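Local coordinates for putative polyphosphate kinase 2 (Pseudomonas aeruginosa PAO1, PDB 3CZP), which phosphorylates AMP to ADP and, less efficiently, GMP to GDP, with inorganic polyphosphate as the phosphate donor and magnesium as cofactor, at residues Y368-V373 and W385-G390; E374-F379 and D447-A452. All coordinates share one frame; numbering follows the deposited sequence.

In the fold
Interactions 1 and 2 lie about 10 Å apart, centre to centre, and share the short helix 370-377, whose first turn meets helix 382-402 in interaction 1 and whose last turn meets helix 446-460 in interaction 2. Along the chain the segments alternate: 368-373, 374-379, 385-390, 447-452. All four belong to the second of two fused PPK2 domains, which is built on a parallel five-stranded sheet of order 2-3-1-4-5 and follows the P-loop NTPase plan. Helix 370-377 is thus wedged between two longer helices. The contacts join directly through Arg375 of interaction 2, which forms a cation-pi pair with Trp385 of interaction 1. The N-terminal domain, which seems catalytically inactive, reaches interaction 1 through Glu145.

Interaction 1 (Y368-V373 and W385-G390); sequences YGRVLV and WLRAYG
Val371 meets Tyr389 chiefly through CG1, which stands over a face of the phenol, 3.9 Å from the ring centroid and 26° off the normal, which satisfies a CH-pi contact displaced toward the rim. The valine can be followed outward. Val371 CB already lies 3.6 Å from Tyr389 CE1; Val371 CG1, anti to the carbonyl carbon (chi1 -57°), then lies against helix 382-402, 3.8 Å from Ala388 CB and 3.7 Å from the Trp385 carbonyl O. CG2 merely grazes the ring at CE1. A water in the plane of the phenol, at its edge, links the two helices: it donates to Val371 O at 2.7 Å and accepts from Tyr389 OH at 2.8 Å. Beside the valine, the aliphatic part of Arg370 packs on Ala388, with Arg370 CD 3.8 Å from Ala388 CB. Bends at chi2 and chi3 then carry its guanidinium toward that of Arg387, the two planes 77° apart. Glu374 pairs with Arg370 NE. The arrangement packs the start of helix 370-377 against helix 382-402 in the P-loop-type PPK2 domain, with Glu145 of the N-terminal domain salt-bridged to both arginines.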
ATOM      1  N   TYR A 368     -15.147   5.751 -13.506  1.00 24.96           N
ATOM      2  CA  TYR A 368     -16.410   6.229 -14.077  1.00 25.56           C
ATOM      3  C   TYR A 368     -17.631   6.092 -13.174  1.00 25.76           C
ATOM      4  O   TYR A 368     -18.668   6.755 -13.414  1.00 26.09           O
ATOM      5  CB  TYR A 368     -16.629   5.634 -15.473  1.00 25.60           C
ATOM      6  CG  TYR A 368     -15.661   6.229 -16.464  1.00 25.83           C
ATOM      7  CD1 TYR A 368     -15.880   7.484 -16.986  1.00 26.92           C
ATOM      8  CD2 TYR A 368     -14.475   5.570 -16.814  1.00 24.69           C
ATOM      9  CE1 TYR A 368     -14.984   8.074 -17.881  1.00 25.90           C
ATOM     10  CE2 TYR A 368     -13.566   6.164 -17.721  1.00 27.72           C
ATOM     11  CZ  TYR A 368     -13.843   7.419 -18.256  1.00 24.50           C
ATOM     12  OH  TYR A 368     -12.984   8.052 -19.134  1.00 26.44           O
ATOM     13  N   GLY A 369     -17.500   5.292 -12.120  1.00 27.20           N
ATOM     14  CA  GLY A 369     -18.554   5.165 -11.112  1.00 28.09           C
ATOM     15  C   GLY A 369     -19.055   6.506 -10.594  1.00 28.21           C
ATOM     16  O   GLY A 369     -20.239   6.679 -10.385  1.00 29.13           O
ATOM     17  N   ARG A 370     -18.137   7.454 -10.402  1.00 29.67           N
ATOM     18  CA  ARG A 370     -18.473   8.795  -9.943  1.00 29.60           C
ATOM     19  C   ARG A 370     -19.530   9.487 -10.813  1.00 30.17           C
ATOM     20  O   ARG A 370     -20.467  10.137 -10.275  1.00 31.05           O
ATOM     21  CB  ARG A 370     -17.232   9.701  -9.808  1.00 29.15           C
ATOM     22  CG  ARG A 370     -17.642  11.110  -9.401  1.00 30.19           C
ATOM     23  CD  ARG A 370     -16.658  11.818  -8.527  1.00 29.47           C
ATOM     24  NE  ARG A 370     -16.711  11.308  -7.151  1.00 28.20           N
ATOM     25  CZ  ARG A 370     -15.964  11.807  -6.177  1.00 28.59           C
ATOM     26  NH1 ARG A 370     -15.110  12.806  -6.421  1.00 29.37           N
ATOM     27  NH2 ARG A 370     -16.040  11.278  -4.974  1.00 28.84           N
ATOM     28  N   VAL A 371     -19.400   9.339 -12.143  1.00 30.02           N
ATOM     29  CA  VAL A 371     -20.332   9.975 -13.096  1.00 29.67           C
ATOM     30  C   VAL A 371     -21.438   9.028 -13.582  1.00 30.08           C
ATOM     31  O   VAL A 371     -22.245   9.387 -14.431  1.00 30.57           O
ATOM     32  CB  VAL A 371     -19.595  10.559 -14.306  1.00 29.31           C
ATOM     33  CG1 VAL A 371     -18.542  11.561 -13.810  1.00 26.78           C
ATOM     34  CG2 VAL A 371     -19.017   9.420 -15.176  1.00 26.30           C
ATOM     35  N   LEU A 372     -21.480   7.831 -12.998  1.00 30.56           N
ATOM     36  CA  LEU A 372     -22.553   6.879 -13.247  1.00 29.70           C
ATOM     37  C   LEU A 372     -23.290   6.647 -11.945  1.00 30.01           C
ATOM     38  O   LEU A 372     -24.083   7.489 -11.545  1.00 30.92           O
ATOM     39  CB  LEU A 372     -21.988   5.601 -13.875  1.00 29.39           C
ATOM     40  CG  LEU A 372     -21.380   5.724 -15.293  1.00 28.97           C
ATOM     41  CD1 LEU A 372     -20.701   4.373 -15.615  1.00 27.45           C
ATOM     42  CD2 LEU A 372     -22.402   6.153 -16.411  1.00 30.01           C
ATOM     43  N   VAL A 373     -23.039   5.547 -11.241  1.00 29.91           N
ATOM     44  CA  VAL A 373     -23.787   5.270  -9.986  1.00 29.46           C
ATOM     45  C   VAL A 373     -23.787   6.356  -8.879  1.00 29.18           C
ATOM     46  O   VAL A 373     -24.792   6.542  -8.214  1.00 28.05           O
ATOM     47  CB  VAL A 373     -23.378   3.888  -9.374  1.00 29.97           C
ATOM     48  CG1 VAL A 373     -21.864   3.826  -9.029  1.00 28.43           C
ATOM     49  CG2 VAL A 373     -24.271   3.542  -8.179  1.00 29.28           C
ATOM     50  N   TRP A 385     -19.450  15.349  -9.242  1.00 28.14           N
ATOM     51  CA  TRP A 385     -19.423  14.631 -10.526  1.00 27.16           C
ATOM     52  C   TRP A 385     -19.175  15.556 -11.735  1.00 26.94           C
ATOM     53  O   TRP A 385     -18.565  15.110 -12.686  1.00 26.72           O
ATOM     54  CB  TRP A 385     -20.562  13.610 -10.711  1.00 27.69           C
ATOM     55  CG  TRP A 385     -21.973  14.137 -10.713  1.00 27.45           C
ATOM     56  CD1 TRP A 385     -22.808  14.120  -9.669  1.00 28.86           C
ATOM     57  CD2 TRP A 385     -22.696  14.709 -11.804  1.00 26.57           C
ATOM     58  NE1 TRP A 385     -24.010  14.665 -10.006  1.00 30.48           N
ATOM     59  CE2 TRP A 385     -23.968  15.050 -11.320  1.00 28.84           C
ATOM     60  CE3 TRP A 385     -22.383  15.006 -13.136  1.00 28.17           C
ATOM     61  CZ2 TRP A 385     -24.953  15.642 -12.122  1.00 29.22           C
ATOM     62  CZ3 TRP A 385     -23.350  15.591 -13.942  1.00 29.13           C
ATOM     63  CH2 TRP A 385     -24.634  15.904 -13.434  1.00 29.79           C
ATOM     64  N   LEU A 386     -19.566  16.845 -11.685  1.00 26.13           N
ATOM     65  CA  LEU A 386     -19.374  17.743 -12.838  1.00 26.24           C
ATOM     66  C   LEU A 386     -17.909  18.009 -13.110  1.00 26.31           C
ATOM     67  O   LEU A 386     -17.474  18.141 -14.277  1.00 27.52           O
ATOM     68  CB  LEU A 386     -20.078  19.090 -12.613  1.00 26.80           C
ATOM     69  CG  LEU A 386     -21.578  19.076 -12.870  1.00 28.61           C
ATOM     70  CD1 LEU A 386     -22.249  20.300 -12.242  1.00 31.49           C
ATOM     71  CD2 LEU A 386     -21.838  18.990 -14.364  1.00 30.68           C
ATOM     72  N   ARG A 387     -17.146  18.098 -12.026  1.00 23.06           N
ATOM     73  CA  ARG A 387     -15.698  18.286 -12.129  1.00 23.15           C
ATOM     74  C   ARG A 387     -14.962  16.992 -12.437  1.00 22.84           C
ATOM     75  O   ARG A 387     -13.826  17.032 -12.881  1.00 24.37           O
ATOM     76  CB  ARG A 387     -15.135  18.969 -10.882  1.00 20.30           C
ATOM     77  CG  ARG A 387     -15.256  18.210  -9.567  1.00 18.98           C
ATOM     78  CD  ARG A 387     -14.694  18.985  -8.391  1.00 21.14           C
ATOM     79  NE  ARG A 387     -15.007  18.260  -7.161  1.00 22.97           N
ATOM     80  CZ  ARG A 387     -14.268  17.304  -6.597  1.00 23.79           C
ATOM     81  NH1 ARG A 387     -13.138  16.905  -7.132  1.00 24.00           N
ATOM     82  NH2 ARG A 387     -14.703  16.713  -5.490  1.00 25.01           N
ATOM     83  N   ALA A 388     -15.609  15.852 -12.226  1.00 24.29           N
ATOM     84  CA  ALA A 388     -14.990  14.523 -12.457  1.00 24.23           C
ATOM     85  C   ALA A 388     -14.585  14.215 -13.913  1.00 23.93           C
ATOM     86  O   ALA A 388     -13.587  13.532 -14.142  1.00 24.89           O
ATOM     87  CB  ALA A 388     -15.866  13.391 -11.924  1.00 24.03           C
ATOM     88  N   TYR A 389     -15.363  14.713 -14.868  1.00 23.30           N
ATOM     89  CA  TYR A 389     -15.083  14.481 -16.280  1.00 22.89           C
ATOM     90  C   TYR A 389     -13.697  14.994 -16.652  1.00 23.13           C
ATOM     91  O   TYR A 389     -12.895  14.275 -17.247  1.00 22.25           O
ATOM     92  CB  TYR A 389     -16.144  15.152 -17.155  1.00 23.22           C
ATOM     93  CG  TYR A 389     -17.554  14.679 -16.880  1.00 22.54           C
ATOM     94  CD1 TYR A 389     -17.956  13.396 -17.229  1.00 23.27           C
ATOM     95  CD2 TYR A 389     -18.482  15.514 -16.274  1.00 23.74           C
ATOM     96  CE1 TYR A 389     -19.243  12.959 -16.980  1.00 23.45           C
ATOM     97  CE2 TYR A 389     -19.772  15.086 -16.022  1.00 21.27           C
ATOM     98  CZ  TYR A 389     -20.147  13.808 -16.377  1.00 21.62           C
ATOM     99  OH  TYR A 389     -21.430  13.378 -16.127  1.00 23.82           O
ATOM    100  N   GLY A 390     -13.423  16.245 -16.295  1.00 23.42           N
ATOM    101  CA  GLY A 390     -12.110  16.873 -16.583  1.00 23.64           C
ATOM    102  C   GLY A 390     -10.979  16.224 -15.845  1.00 22.98           C
ATOM    103  O   GLY A 390      -9.903  16.003 -16.382  1.00 25.00           O
TER
HETATM  104  O   HOH W   1     -22.021  10.762 -16.757  1.00 45.65           O

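Interaction 2 (E374-F379 and D447-A452); sequences ERIEGF and DQYVDA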
ATOM      1  N   GLU A 374     -22.679   7.068  -8.660  1.00 29.74           N
ATOM      2  CA  GLU A 374     -22.666   8.117  -7.643  1.00 29.88           C
ATOM      3  C   GLU A 374     -23.585   9.278  -8.014  1.00 29.73           C
ATOM      4  O   GLU A 374     -24.268   9.801  -7.156  1.00 29.33           O
ATOM      5  CB  GLU A 374     -21.253   8.650  -7.400  1.00 30.08           C
ATOM      6  CG  GLU A 374     -20.293   7.606  -6.847  1.00 33.64           C
ATOM      7  CD  GLU A 374     -18.929   8.172  -6.382  1.00 31.56           C
ATOM      8  OE1 GLU A 374     -18.687   9.390  -6.374  1.00 32.70           O
ATOM      9  OE2 GLU A 374     -18.095   7.353  -5.999  1.00 36.70           O
ATOM     10  N   ARG A 375     -23.539   9.698  -9.278  1.00 29.66           N
ATOM     11  CA  ARG A 375     -24.373  10.763  -9.798  1.00 30.22           C
ATOM     12  C   ARG A 375     -25.842  10.428  -9.575  1.00 30.61           C
ATOM     13  O   ARG A 375     -26.603  11.193  -8.974  1.00 32.62           O
ATOM     14  CB  ARG A 375     -24.105  10.932 -11.310  1.00 30.07           C
ATOM     15  CG  ARG A 375     -25.167  11.754 -12.042  1.00 29.48           C
ATOM     16  CD  ARG A 375     -24.720  12.083 -13.504  1.00 30.17           C
ATOM     17  NE  ARG A 375     -25.868  12.418 -14.385  1.00 28.00           N
ATOM     18  CZ  ARG A 375     -25.767  13.024 -15.580  1.00 28.46           C
ATOM     19  NH1 ARG A 375     -24.591  13.419 -16.050  1.00 27.69           N
ATOM     20  NH2 ARG A 375     -26.854  13.277 -16.303  1.00 29.54           N
ATOM     21  N   ILE A 376     -26.209   9.248 -10.035  1.00 30.69           N
ATOM     22  CA  ILE A 376     -27.567   8.719  -9.946  1.00 31.16           C
ATOM     23  C   ILE A 376     -28.078   8.473  -8.540  1.00 31.17           C
ATOM     24  O   ILE A 376     -29.201   8.831  -8.252  1.00 32.23           O
ATOM     25  CB  ILE A 376     -27.706   7.452 -10.818  1.00 30.90           C
ATOM     26  CG1 ILE A 376     -27.699   7.897 -12.277  1.00 31.27           C
ATOM     27  CG2 ILE A 376     -29.051   6.658 -10.519  1.00 30.15           C
ATOM     28  CD1 ILE A 376     -27.431   6.825 -13.221  1.00 31.52           C
ATOM     29  N   GLU A 377     -27.295   7.873  -7.664  1.00 31.43           N
ATOM     30  CA  GLU A 377     -27.774   7.630  -6.288  1.00 31.74           C
ATOM     31  C   GLU A 377     -27.518   8.812  -5.336  1.00 32.00           C
ATOM     32  O   GLU A 377     -28.063   8.837  -4.225  1.00 31.66           O
ATOM     33  CB  GLU A 377     -27.144   6.362  -5.693  1.00 31.00           C
ATOM     34  CG  GLU A 377     -27.434   5.096  -6.455  1.00 31.95           C
ATOM     35  CD  GLU A 377     -28.908   4.828  -6.646  1.00 31.57           C
ATOM     36  OE1 GLU A 377     -29.714   5.217  -5.763  1.00 30.62           O
ATOM     37  OE2 GLU A 377     -29.263   4.240  -7.703  1.00 36.06           O
ATOM     38  N   GLY A 378     -26.677   9.752  -5.775  1.00 32.43           N
ATOM     39  CA  GLY A 378     -26.278  10.902  -4.976  1.00 32.90           C
ATOM     40  C   GLY A 378     -25.254  10.536  -3.927  1.00 33.78           C
ATOM     41  O   GLY A 378     -25.332  10.990  -2.795  1.00 34.35           O
ATOM     42  N   PHE A 379     -24.285   9.705  -4.277  1.00 35.00           N
ATOM     43  CA  PHE A 379     -23.267   9.360  -3.315  1.00 35.59           C
ATOM     44  C   PHE A 379     -22.214  10.468  -3.259  1.00 36.27           C
ATOM     45  O   PHE A 379     -21.326  10.449  -2.395  1.00 36.93           O
ATOM     46  CB  PHE A 379     -22.650   7.993  -3.630  1.00 35.87           C
ATOM     47  CG  PHE A 379     -23.616   6.828  -3.518  1.00 35.74           C
ATOM     48  CD1 PHE A 379     -24.656   6.820  -2.577  1.00 37.43           C
ATOM     49  CD2 PHE A 379     -23.460   5.722  -4.330  1.00 35.97           C
ATOM     50  CE1 PHE A 379     -25.546   5.726  -2.466  1.00 35.69           C
ATOM     51  CE2 PHE A 379     -24.346   4.622  -4.234  1.00 36.59           C
ATOM     52  CZ  PHE A 379     -25.391   4.636  -3.295  1.00 35.98           C
ATOM     53  N   ASP A 447     -33.480   5.294 -17.634  1.00 37.49           N
ATOM     54  CA  ASP A 447     -33.246   6.498 -18.441  1.00 37.62           C
ATOM     55  C   ASP A 447     -32.248   7.462 -17.773  1.00 37.52           C
ATOM     56  O   ASP A 447     -31.670   8.321 -18.474  1.00 36.13           O
ATOM     57  CB  ASP A 447     -34.555   7.230 -18.829  1.00 37.87           C
ATOM     58  CG  ASP A 447     -35.167   6.723 -20.163  1.00 38.96           C
ATOM     59  OD1 ASP A 447     -34.716   5.691 -20.699  1.00 39.65           O
ATOM     60  OD2 ASP A 447     -36.119   7.350 -20.700  1.00 42.32           O
ATOM     61  N   GLN A 448     -32.055   7.337 -16.445  1.00 37.51           N
ATOM     62  CA  GLN A 448     -30.978   8.087 -15.740  1.00 37.81           C
ATOM     63  C   GLN A 448     -29.604   7.573 -16.146  1.00 37.20           C
ATOM     64  O   GLN A 448     -28.638   8.347 -16.213  1.00 37.85           O
ATOM     65  CB  GLN A 448     -31.114   8.019 -14.211  1.00 38.03           C
ATOM     66  CG  GLN A 448     -32.324   8.769 -13.590  1.00 39.21           C
ATOM     67  CD  GLN A 448     -32.412   8.599 -12.048  1.00 40.08           C
ATOM     68  OE1 GLN A 448     -33.186   7.786 -11.550  1.00 43.92           O
ATOM     69  NE2 GLN A 448     -31.607   9.356 -11.309  1.00 41.30           N
ATOM     70  N   TYR A 449     -29.480   6.274 -16.406  1.00 36.63           N
ATOM     71  CA  TYR A 449     -28.185   5.771 -16.903  1.00 36.50           C
ATOM     72  C   TYR A 449     -27.976   6.158 -18.355  1.00 36.02           C
ATOM     73  O   TYR A 449     -26.849   6.409 -18.755  1.00 36.91           O
ATOM     74  CB  TYR A 449     -27.994   4.270 -16.661  1.00 36.69           C
ATOM     75  CG  TYR A 449     -27.604   3.966 -15.221  1.00 36.57           C
ATOM     76  CD1 TYR A 449     -28.584   3.813 -14.218  1.00 37.69           C
ATOM     77  CD2 TYR A 449     -26.257   3.872 -14.853  1.00 37.09           C
ATOM     78  CE1 TYR A 449     -28.223   3.551 -12.878  1.00 37.50           C
ATOM     79  CE2 TYR A 449     -25.889   3.623 -13.535  1.00 36.68           C
ATOM     80  CZ  TYR A 449     -26.851   3.461 -12.553  1.00 37.35           C
ATOM     81  OH  TYR A 449     -26.443   3.226 -11.251  1.00 37.55           O
ATOM     82  N   VAL A 450     -29.041   6.251 -19.136  1.00 34.73           N
ATOM     83  CA  VAL A 450     -28.914   6.640 -20.543  1.00 34.31           C
ATOM     84  C   VAL A 450     -28.377   8.072 -20.612  1.00 34.49           C
ATOM     85  O   VAL A 450     -27.360   8.350 -21.290  1.00 34.55           O
ATOM     86  CB  VAL A 450     -30.259   6.499 -21.329  1.00 34.21           C
ATOM     87  CG1 VAL A 450     -30.088   6.954 -22.775  1.00 31.87           C
ATOM     88  CG2 VAL A 450     -30.757   5.053 -21.311  1.00 32.62           C
ATOM     89  N   ASP A 451     -29.001   8.964 -19.839  1.00 33.91           N
ATOM     90  CA  ASP A 451     -28.561  10.364 -19.804  1.00 33.99           C
ATOM     91  C   ASP A 451     -27.124  10.472 -19.326  1.00 32.95           C
ATOM     92  O   ASP A 451     -26.343  11.218 -19.895  1.00 33.37           O
ATOM     93  CB  ASP A 451     -29.438  11.220 -18.896  1.00 33.45           C
ATOM     94  CG  ASP A 451     -30.765  11.518 -19.500  1.00 35.28           C
ATOM     95  OD1 ASP A 451     -30.927  11.448 -20.747  1.00 35.65           O
ATOM     96  OD2 ASP A 451     -31.667  11.824 -18.702  1.00 38.34           O
ATOM     97  N   ALA A 452     -26.790   9.709 -18.298  1.00 32.60           N
ATOM     98  CA  ALA A 452     -25.448   9.714 -17.711  1.00 32.87           C
ATOM     99  C   ALA A 452     -24.344   9.085 -18.579  1.00 32.70           C
ATOM    100  O   ALA A 452     -23.186   9.581 -18.641  1.00 31.95           O
ATOM    101  CB  ALA A 452     -25.510   9.040 -16.317  1.00 32.28           C
TER
HETATM  102  O   HOH W   2     -28.400  11.218 -14.865  1.00 46.54           O
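Ile376 points from helix 370-377 into helix 446-460, and its CD1 lies over one face of the Tyr449 ring. CG1 is anti to the carbonyl carbon (chi1 -72°) and the chain continues nearly straight (chi2 163°), which carries the terminal methyl onto the phenol. The packing is close on the neighbouring residues too: Ile376 CD1 lies 3.6 Å from Gln448 O and 4.3 Å from Ala452 CB, while Ile376 CG1 touches Gln448 CB at 3.9 Å. One isoleucine therefore meets Gln448 and Tyr449 and, one turn on, Ala452. Arg375, extended from CG to NE, belongs to this packed part as well: it lays one face of its guanidinium over the buried Ala452, whose CA sits 3.9 Å above the plane, over its centre. Arg375 NH1 has its salt bridge with Asp455, beyond Ala452 on the same helix, and Trp385 adds a cation-pi contact. In the P-loop-type PPK2 domain, this joins the short helix after strand 360-364 to the long helix before strand 467-471, two elements far apart in sequence.

Toward solvent the contact is looser and more polar. The exposed Gln448 crosses the isoleucine at an angle, and Gln448 NE2 is 3.8 Å from Ile376 CG2. No direct hydrogen bond links the two segments; a water instead accepts from Arg375 NE at 2.8 Å and donates to Gln448 O at 3.2 Å. Asp451 comes no nearer Arg375 NH2 than its backbone C, at 4.1 Å, while its carboxylate pairs with Arg259.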